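Long-range contacts in uncharacterized protein (Thermus thermophilus HB8, PDB 6SCE), which probably serves as a type III CRISPR defence nuclease that cuts DNA when activated by bound cyclic oligoadenylate: residues A93-L97 / L388-L392; L320-E326 / S346-P351. All blocks are in the same frame, centred on the assembly; numbering follows the deposited sequence. Where two conformers were deposited one is given.

From the N terminus the chain first builds the sheet whose outermost strands are 64-67 and 129-132, and helix 90-100 on this sheet supplies the first half of contact 1. The other half, 388-392, comes 291 residues later on helix 384-393, beside the sheet built from strands 293-297 to 415-417, so contact 1 ties two separate α/β units together. Contact 2 is nested inside that long loop: it closes a short one, 320-326 with 346-351, within the second unit's beta-alpha-beta segment, where an adenosine nucleotide, A3 of chain B, binds. The centres of contact 1 and contact 2 lie about 19 Å apart. Contact 1 and contact 2 do not touch, their nearest atoms being about 7 Å apart.

Contact 1: residues A93-L97 / L388-L392; sequences AVRFL and LGLYL
Val94 lays its CG1 methyl on the ring of Tyr391, 3.7 Å from the ring centroid and only 13° off the normal, a CH-pi contact over the middle of one face. The branched side chain serves two neighbours at once: with CG1 anti to the backbone N (chi1 168°), the other methyl, CG2, turns to Leu388 and meets its CD2 at 3.7 Å. Val94 and Leu388 point past one another, so that they meet through these methyl ends. Leu388 CD2 is shared further, with Leu97 CD2 at 4.0 Å and, more loosely, with Ala93, whose small side chain lets the leucine methyl lie close to the backbone. Leu97 CD2 also reaches Leu392 CD2 at 4.2 Å, with the Leu97 and Leu392 side chains roughly perpendicular.

Tyrosine suits its place because its hydroxyl, beyond the apolar patch, still finds a polar link: one water lies 2.6 Å from Tyr391 OH and donates to Val94 O at 2.8 Å, bridging the helices without a direct hydrogen bond between them. In the next shell, Leu109 and Leu124 of the first sheet cover Leu388, Val107 and Leu124 back Leu97, and Leu354 of helix 354-370 also touches Leu388.

The short helical segments approach to 10.6 Å between axes and cross at -51°, a spacing bridged by the Val94, Leu97, Leu388 and Tyr391 side chains. Each helix follows the fourth strand of a sheet with the same strand order, consistent with two Rossmann-like CARF domains paired within one chain.

Contact 2: residues L320-E326 / S346-P351; sequences LTTPEME and SFLSGP. With nucleotides of chain B.
Glu324 OE1, which lies against Pro351 CD, is gripped from two quarters: the adenine amino group N6 of A3 of chain B donates to it at 3.0 Å, and Arg114 forms a salt bridge with it. That positive partner probably steadies the carboxylate in its charged form. Beside it, Thr322 OG1 donates to adenine N1 at 2.7 Å, so the base is read at both N1 and N6. Chi1 of 52° aims OG1 at the base and leaves CG2 of Thr322 trans to the carbonyl carbon, where it packs 3.4 Å from Pro351 N. The base lies between two apolar groups: the selenomethionine methyl, Met325 CE, comes within 3.6 Å of adenine C4 from one side, and Pro351 CB stands 3.8 Å from N6 on the other.

Behind this pocket the backbones run as parallel strands. Leu348 N donates to Thr321 O at 2.8 Å, nearly straight, whereas Thr321 N to Ser346 O is weak. Phe347 turns the edge of its ring to Thr321 O, Thr322 O and Glu326 CG, packing against the turn that leads into helix 326-338.

Leu320 and Leu348 rest on helix 354-370, Thr321 and Phe347 on Leu329 of helix 326-338, and Met386 of helix 384-393 touches both threonines. Because Thr322 and Glu324 directly follow strand 316-321 and Pro351 follows strand 342-347, the adenine sits at the strands' C-terminal ends, as in Rossmann-like folds.

Contact 1: residues A93-L97 / L388-L392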
ATOM      1  N   ALA A  93      18.001   4.393   1.161  1.00 24.27           N
ATOM      2  CA  ALA A  93      18.380   5.385   0.165  1.00 23.96           C
ATOM      3  C   ALA A  93      18.954   6.615   0.857  1.00 26.91           C
ATOM      4  O   ALA A  93      19.992   7.165   0.448  1.00 25.90           O
ATOM      5  CB  ALA A  93      17.199   5.764  -0.699  1.00 23.77           C
ATOM      6  N   VAL A  94      18.289   7.047   1.915  1.00 25.36           N
ATOM      7  CA  VAL A  94      18.764   8.222   2.619  1.00 26.16           C
ATOM      8  C   VAL A  94      20.165   7.996   3.212  1.00 26.74           C
ATOM      9  O   VAL A  94      21.044   8.864   3.072  1.00 27.69           O
ATOM     10  CB  VAL A  94      17.796   8.643   3.716  1.00 26.67           C
ATOM     11  CG1 VAL A  94      18.428   9.682   4.625  1.00 30.64           C
ATOM     12  CG2 VAL A  94      16.512   9.187   3.108  1.00 27.61           C
ATOM     13  N   ARG A  95      20.355   6.858   3.854  1.00 27.04           N
ATOM     14  CA  ARG A  95      21.656   6.533   4.472  1.00 30.08           C
ATOM     15  C   ARG A  95      22.775   6.346   3.444  1.00 28.68           C
ATOM     16  O   ARG A  95      23.882   6.878   3.613  1.00 29.12           O
ATOM     17  CB  ARG A  95      21.533   5.321   5.344  1.00 31.06           C
ATOM     18  CG  ARG A  95      20.639   5.647   6.553  1.00 35.15           C
ATOM     19  CD  ARG A  95      20.770   4.697   7.678  1.00 36.96           C
ATOM     20  NE  ARG A  95      22.142   4.685   8.186  1.00 35.21           N
ATOM     21  CZ  ARG A  95      22.622   3.737   8.965  1.00 38.17           C
ATOM     22  NH1 ARG A  95      21.842   2.752   9.376  1.00 39.73           N
ATOM     23  NH2 ARG A  95      23.901   3.776   9.333  1.00 41.65           N
ATOM     24  N   PHE A  96      22.473   5.645   2.351  1.00 27.40           N
ATOM     25  CA  PHE A  96      23.436   5.504   1.264  1.00 26.79           C
ATOM     26  C   PHE A  96      23.749   6.835   0.617  1.00 28.82           C
ATOM     27  O   PHE A  96      24.897   7.084   0.267  1.00 31.43           O
ATOM     28  CB  PHE A  96      22.936   4.526   0.197  1.00 26.36           C
ATOM     29  CG  PHE A  96      23.304   3.112   0.465  1.00 27.82           C
ATOM     30  CD1 PHE A  96      23.017   2.525   1.692  1.00 28.16           C
ATOM     31  CD2 PHE A  96      23.927   2.342  -0.509  1.00 29.09           C
ATOM     32  CE1 PHE A  96      23.347   1.217   1.946  1.00 29.60           C
ATOM     33  CE2 PHE A  96      24.270   1.029  -0.244  1.00 30.03           C
ATOM     34  CZ  PHE A  96      23.955   0.456   0.975  1.00 28.23           C
ATOM     35  N   LEU A  97      22.759   7.711   0.460  1.00 27.68           N
ATOM     36  CA  LEU A  97      23.042   8.991  -0.172  1.00 29.32           C
ATOM     37  C   LEU A  97      24.043   9.774   0.688  1.00 35.50           C
ATOM     38  O   LEU A  97      24.967  10.392   0.142  1.00 37.21           O
ATOM     39  CB  LEU A  97      21.810   9.825  -0.360  1.00 29.57           C
ATOM     40  CG  LEU A  97      21.994  11.226  -0.940  1.00 30.03           C
ATOM     41  CD1 LEU A  97      22.615  11.184  -2.327  1.00 31.29           C
ATOM     42  CD2 LEU A  97      20.660  11.933  -0.958  1.00 32.90           C
ATOM     43  N   LEU A 388      13.802  11.622  -0.815  1.00 25.67           N
ATOM     44  CA  LEU A 388      15.144  12.205  -0.835  1.00 25.67           C
ATOM     45  C   LEU A 388      15.093  13.735  -0.916  1.00 26.63           C
ATOM     46  O   LEU A 388      15.901  14.415  -0.290  1.00 26.13           O
ATOM     47  CB  LEU A 388      15.980  11.637  -1.953  1.00 26.98           C
ATOM     48  CG  LEU A 388      16.403  10.183  -1.767  1.00 28.51           C
ATOM     49  CD1 LEU A 388      17.253   9.720  -2.934  1.00 29.12           C
ATOM     50  CD2 LEU A 388      17.158  10.016  -0.478  1.00 28.76           C
ATOM     51  N   GLY A 389      14.135  14.270  -1.660  1.00 26.27           N
ATOM     52  CA  GLY A 389      13.932  15.710  -1.718  1.00 27.20           C
ATOM     53  C   GLY A 389      13.639  16.318  -0.383  1.00 27.19           C
ATOM     54  O   GLY A 389      14.154  17.394  -0.012  1.00 28.41           O
ATOM     55  N   LEU A 390      12.811  15.610   0.374  1.00 27.15           N
ATOM     56  CA  LEU A 390      12.492  16.062   1.702  1.00 28.76           C
ATOM     57  C   LEU A 390      13.735  15.983   2.568  1.00 27.82           C
ATOM     58  O   LEU A 390      14.019  16.903   3.305  1.00 28.11           O
ATOM     59  CB  LEU A 390      11.343  15.243   2.304  1.00 28.86           C
ATOM     60  CG  LEU A 390      11.087  15.373   3.816  1.00 30.71           C
ATOM     61  CD1 LEU A 390      10.955  16.802   4.252  1.00 31.63           C
ATOM     62  CD2 LEU A 390       9.791  14.659   4.143  1.00 33.94           C
ATOM     63  N   TYR A 391      14.469  14.881   2.502  1.00 27.95           N
ATOM     64  CA  TYR A 391      15.678  14.753   3.301  1.00 28.67           C
ATOM     65  C   TYR A 391      16.670  15.890   2.982  1.00 29.87           C
ATOM     66  O   TYR A 391      17.291  16.435   3.882  1.00 29.70           O
ATOM     67  CB  TYR A 391      16.346  13.401   3.043  1.00 32.61           C
ATOM     68  CG  TYR A 391      17.746  13.343   3.574  1.00 34.39           C
ATOM     69  CD1 TYR A 391      17.989  13.272   4.933  1.00 36.71           C
ATOM     70  CD2 TYR A 391      18.831  13.324   2.710  1.00 39.29           C
ATOM     71  CE1 TYR A 391      19.290  13.218   5.431  1.00 38.27           C
ATOM     72  CE2 TYR A 391      20.131  13.269   3.194  1.00 41.45           C
ATOM     73  CZ  TYR A 391      20.354  13.215   4.552  1.00 40.65           C
ATOM     74  OH  TYR A 391      21.669  13.144   5.007  1.00 44.55           O
ATOM     75  N   LEU A 392      16.772  16.262   1.713  1.00 29.14           N
ATOM     76  CA  LEU A 392      17.742  17.280   1.282  1.00 32.08           C
ATOM     77  C   LEU A 392      17.333  18.694   1.700  1.00 31.05           C
ATOM     78  O   LEU A 392      18.174  19.608   1.710  1.00 31.26           O
ATOM     79  CB  LEU A 392      17.973  17.197  -0.237  1.00 31.70           C
ATOM     80  CG  LEU A 392      18.758  15.953  -0.669  1.00 33.88           C
ATOM     81  CD1 LEU A 392      18.699  15.749  -2.160  1.00 36.69           C
ATOM     82  CD2 LEU A 392      20.208  15.996  -0.207  1.00 38.02           C
TER
HETATM   83  O   HOH W   1      22.305  10.632   4.857  1.00 43.37           O

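Contact 2: residues L320-E326 / S346-P351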
ATOM      1  N   LEU A 320       3.065  17.392   0.901  1.00 26.71           N
ATOM      2  CA  LEU A 320       3.339  17.503  -0.522  1.00 27.01           C
ATOM      3  C   LEU A 320       3.042  16.223  -1.235  1.00 30.93           C
ATOM      4  O   LEU A 320       3.395  15.156  -0.754  1.00 27.18           O
ATOM      5  CB  LEU A 320       4.813  17.860  -0.757  1.00 29.06           C
ATOM      6  CG  LEU A 320       5.323  19.180  -0.197  1.00 31.22           C
ATOM      7  CD1 LEU A 320       6.810  19.388  -0.513  1.00 32.34           C
ATOM      8  CD2 LEU A 320       4.515  20.330  -0.732  1.00 35.94           C
ATOM      9  N   THR A 321       2.404  16.305  -2.396  1.00 27.01           N
ATOM     10  CA  THR A 321       2.269  15.134  -3.245  1.00 28.12           C
ATOM     11  C   THR A 321       1.996  15.531  -4.696  1.00 28.65           C
ATOM     12  O   THR A 321       2.102  16.699  -5.063  1.00 28.59           O
ATOM     13  CB  THR A 321       1.241  14.112  -2.702  1.00 27.64           C
ATOM     14  OG1 THR A 321       1.453  12.849  -3.356  1.00 26.66           O
ATOM     15  CG2 THR A 321      -0.179  14.587  -2.876  1.00 28.23           C
ATOM     16  N   THR A 322       1.714  14.535  -5.509  1.00 27.08           N
ATOM     17  CA  THR A 322       1.536  14.688  -6.919  1.00 27.74           C
ATOM     18  C   THR A 322       0.048  14.840  -7.213  1.00 29.10           C
ATOM     19  O   THR A 322      -0.841  14.450  -6.431  1.00 30.78           O
ATOM     20  CB  THR A 322       2.058  13.459  -7.681  1.00 27.67           C
ATOM     21  OG1 THR A 322       1.461  12.289  -7.113  1.00 26.51           O
ATOM     22  CG2 THR A 322       3.550  13.356  -7.565  1.00 29.51           C
ATOM     23  N   PRO A 323      -0.252  15.405  -8.381  1.00 31.91           N
ATOM     24  CA  PRO A 323      -1.663  15.612  -8.703  1.00 32.63           C
ATOM     25  C   PRO A 323      -2.449  14.334  -8.759  1.00 33.16           C
ATOM     26  O   PRO A 323      -3.605  14.329  -8.366  1.00 35.47           O
ATOM     27  CB  PRO A 323      -1.627  16.339 -10.064  1.00 34.88           C
ATOM     28  CG  PRO A 323      -0.232  16.326 -10.523  1.00 33.39           C
ATOM     29  CD  PRO A 323       0.666  15.898  -9.412  1.00 31.09           C
ATOM     30  N   GLU A 324      -1.842  13.228  -9.188  1.00 33.01           N
ATOM     31  CA  GLU A 324      -2.549  11.941  -9.167  1.00 35.10           C
ATOM     32  C   GLU A 324      -2.889  11.401  -7.748  1.00 37.07           C
ATOM     33  O   GLU A 324      -3.684  10.470  -7.609  1.00 36.79           O
ATOM     34  CB  GLU A 324      -1.817  10.880 -10.007  1.00 37.48           C
ATOM     35  CG  GLU A 324      -0.379  10.564  -9.605  1.00 36.21           C
ATOM     36  CD  GLU A 324       0.659  11.384 -10.366  1.00 35.60           C
ATOM     37  OE1 GLU A 324       1.634  10.828 -10.946  1.00 35.54           O
ATOM     38  OE2 GLU A 324       0.518  12.603 -10.392  1.00 33.61           O
HETATM   39  N   MSE A 325      -2.332  12.002  -6.700  1.00 32.01           N
HETATM   40  CA  MSE A 325      -2.662  11.629  -5.318  1.00 32.80           C
HETATM   41  C   MSE A 325      -3.537  12.711  -4.710  1.00 30.56           C
HETATM   42  O   MSE A 325      -3.596  12.854  -3.475  1.00 30.31           O
HETATM   43  CB  MSE A 325      -1.365  11.464  -4.502  1.00 32.26           C
HETATM   44  CG  MSE A 325      -0.442  10.319  -4.894  1.00 37.91           C
HETATM   45 SE   MSE A 325      -1.225   8.634  -4.218  1.00 39.68          SE
HETATM   46  CE  MSE A 325       0.206   7.507  -4.957  1.00 43.71           C
ATOM     47  N   GLU A 326      -4.255  13.497  -5.535  1.00 31.80           N
ATOM     48  CA  GLU A 326      -5.068  14.579  -4.982  0.50 33.00           C
ATOM     49  C   GLU A 326      -6.074  14.084  -3.936  1.00 31.26           C
ATOM     50  O   GLU A 326      -6.207  14.693  -2.903  1.00 32.57           O
ATOM     51  CB  GLU A 326      -5.789  15.364  -6.087  0.50 35.79           C
ATOM     52  CG  GLU A 326      -6.699  16.456  -5.547  0.50 38.42           C
ATOM     53  CD  GLU A 326      -8.096  15.945  -5.234  0.50 40.51           C
ATOM     54  OE1 GLU A 326      -8.511  14.926  -5.828  0.50 40.48           O
ATOM     55  OE2 GLU A 326      -8.779  16.568  -4.398  0.50 46.50           O
ATOM     56  N   SER A 346       0.928  21.434  -0.997  1.00 32.66           N
ATOM     57  CA  SER A 346       1.227  21.858  -2.334  1.00 32.65           C
ATOM     58  C   SER A 346       1.368  20.644  -3.222  1.00 31.92           C
ATOM     59  O   SER A 346       1.696  19.548  -2.737  1.00 31.77           O
ATOM     60  CB  SER A 346       2.518  22.694  -2.359  1.00 34.46           C
ATOM     61  OG  SER A 346       2.669  23.332  -3.624  1.00 34.06           O
ATOM     62  N   PHE A 347       1.100  20.826  -4.516  1.00 30.64           N
ATOM     63  CA  PHE A 347       1.357  19.803  -5.521  1.00 31.45           C
ATOM     64  C   PHE A 347       2.735  19.932  -6.154  1.00 32.48           C
ATOM     65  O   PHE A 347       3.182  21.050  -6.540  1.00 32.46           O
ATOM     66  CB  PHE A 347       0.305  19.826  -6.631  1.00 30.62           C
ATOM     67  CG  PHE A 347      -1.048  19.368  -6.204  1.00 35.91           C
ATOM     68  CD1 PHE A 347      -1.267  18.045  -5.826  1.00 34.34           C
ATOM     69  CD2 PHE A 347      -2.122  20.260  -6.184  1.00 36.38           C
ATOM     70  CE1 PHE A 347      -2.528  17.617  -5.445  1.00 35.07           C
ATOM     71  CE2 PHE A 347      -3.390  19.832  -5.801  1.00 39.65           C
ATOM     72  CZ  PHE A 347      -3.586  18.506  -5.417  1.00 36.37           C
ATOM     73  N   LEU A 348       3.384  18.781  -6.334  1.00 30.74           N
ATOM     74  CA  LEU A 348       4.590  18.661  -7.168  1.00 30.29           C
ATOM     75  C   LEU A 348       4.171  18.503  -8.617  1.00 29.82           C
ATOM     76  O   LEU A 348       3.064  18.049  -8.876  1.00 31.16           O
ATOM     77  CB  LEU A 348       5.424  17.451  -6.758  1.00 30.86           C
ATOM     78  CG  LEU A 348       5.782  17.376  -5.279  1.00 30.66           C
ATOM     79  CD1 LEU A 348       6.544  16.070  -5.038  1.00 30.07           C
ATOM     80  CD2 LEU A 348       6.581  18.594  -4.798  1.00 29.24           C
ATOM     81  N   SER A 349       5.041  18.892  -9.546  1.00 30.35           N
ATOM     82  CA  SER A 349       4.803  18.695 -10.964  1.00 31.07           C
ATOM     83  C   SER A 349       4.655  17.212 -11.273  1.00 33.40           C
ATOM     84  O   SER A 349       3.850  16.834 -12.112  1.00 33.06           O
ATOM     85  CB  SER A 349       5.950  19.281 -11.800  1.00 33.56           C
ATOM     86  OG  SER A 349       6.090  20.667 -11.544  1.00 34.73           O
ATOM     87  N   GLY A 350       5.409  16.368 -10.569  1.00 29.13           N
ATOM     88  CA  GLY A 350       5.271  14.927 -10.767  1.00 30.51           C
ATOM     89  C   GLY A 350       6.087  14.152  -9.739  1.00 27.02           C
ATOM     90  O   GLY A 350       6.790  14.742  -8.919  1.00 26.23           O
ATOM     91  N   PRO A 351       6.018  12.820  -9.819  1.00 25.66           N
ATOM     92  CA  PRO A 351       6.691  11.998  -8.796  1.00 26.56           C
ATOM     93  C   PRO A 351       8.197  12.019  -8.867  1.00 27.78           C
ATOM     94  O   PRO A 351       8.856  11.527  -7.961  1.00 26.79           O
ATOM     95  CB  PRO A 351       6.123  10.596  -9.054  1.00 25.36           C
ATOM     96  CG  PRO A 351       5.651  10.596 -10.462  1.00 26.80           C
ATOM     97  CD  PRO A 351       5.108  12.015 -10.643  1.00 27.60           C
TER
ATOM     98  P     A B   3       9.896   3.849  -4.584  1.00 26.45           P
ATOM     99  OP1   A B   3      10.791   4.905  -5.208  1.00 23.87           O
ATOM    100  OP2   A B   3      10.575   3.062  -3.496  1.00 27.62           O
ATOM    101  O5'   A B   3       8.582   4.545  -4.035  1.00 25.07           O
ATOM    102  C5'   A B   3       7.405   3.820  -3.651  1.00 27.44           C
ATOM    103  C4'   A B   3       6.438   4.827  -3.073  1.00 26.31           C
ATOM    104  O4'   A B   3       6.032   5.769  -4.110  1.00 25.77           O
ATOM    105  C3'   A B   3       5.153   4.250  -2.492  1.00 23.64           C
ATOM    106  O3'   A B   3       4.994   4.821  -1.207  1.00 24.07           O
ATOM    107  C2'   A B   3       4.079   4.728  -3.482  1.00 25.10           C
ATOM    108  O2'   A B   3       2.798   4.882  -2.910  1.00 24.69           O
ATOM    109  C1'   A B   3       4.671   6.060  -3.926  1.00 24.92           C
ATOM    110  N9    A B   3       4.156   6.538  -5.189  1.00 28.50           N
ATOM    111  C8    A B   3       4.056   5.817  -6.356  1.00 29.33           C
ATOM    112  N7    A B   3       3.582   6.541  -7.350  1.00 29.41           N
ATOM    113  C5    A B   3       3.402   7.803  -6.808  1.00 28.52           C
ATOM    114  C6    A B   3       2.941   9.010  -7.368  1.00 29.27           C
ATOM    115  N6    A B   3       2.610   9.132  -8.651  1.00 31.99           N
ATOM    116  N1    A B   3       2.906  10.090  -6.554  1.00 27.40           N
ATOM    117  C2    A B   3       3.283   9.956  -5.276  1.00 29.23           C
ATOM    118  N3    A B   3       3.729   8.869  -4.634  1.00 28.27           N
ATOM    119  C4    A B   3       3.762   7.816  -5.475  1.00 28.12           C
TER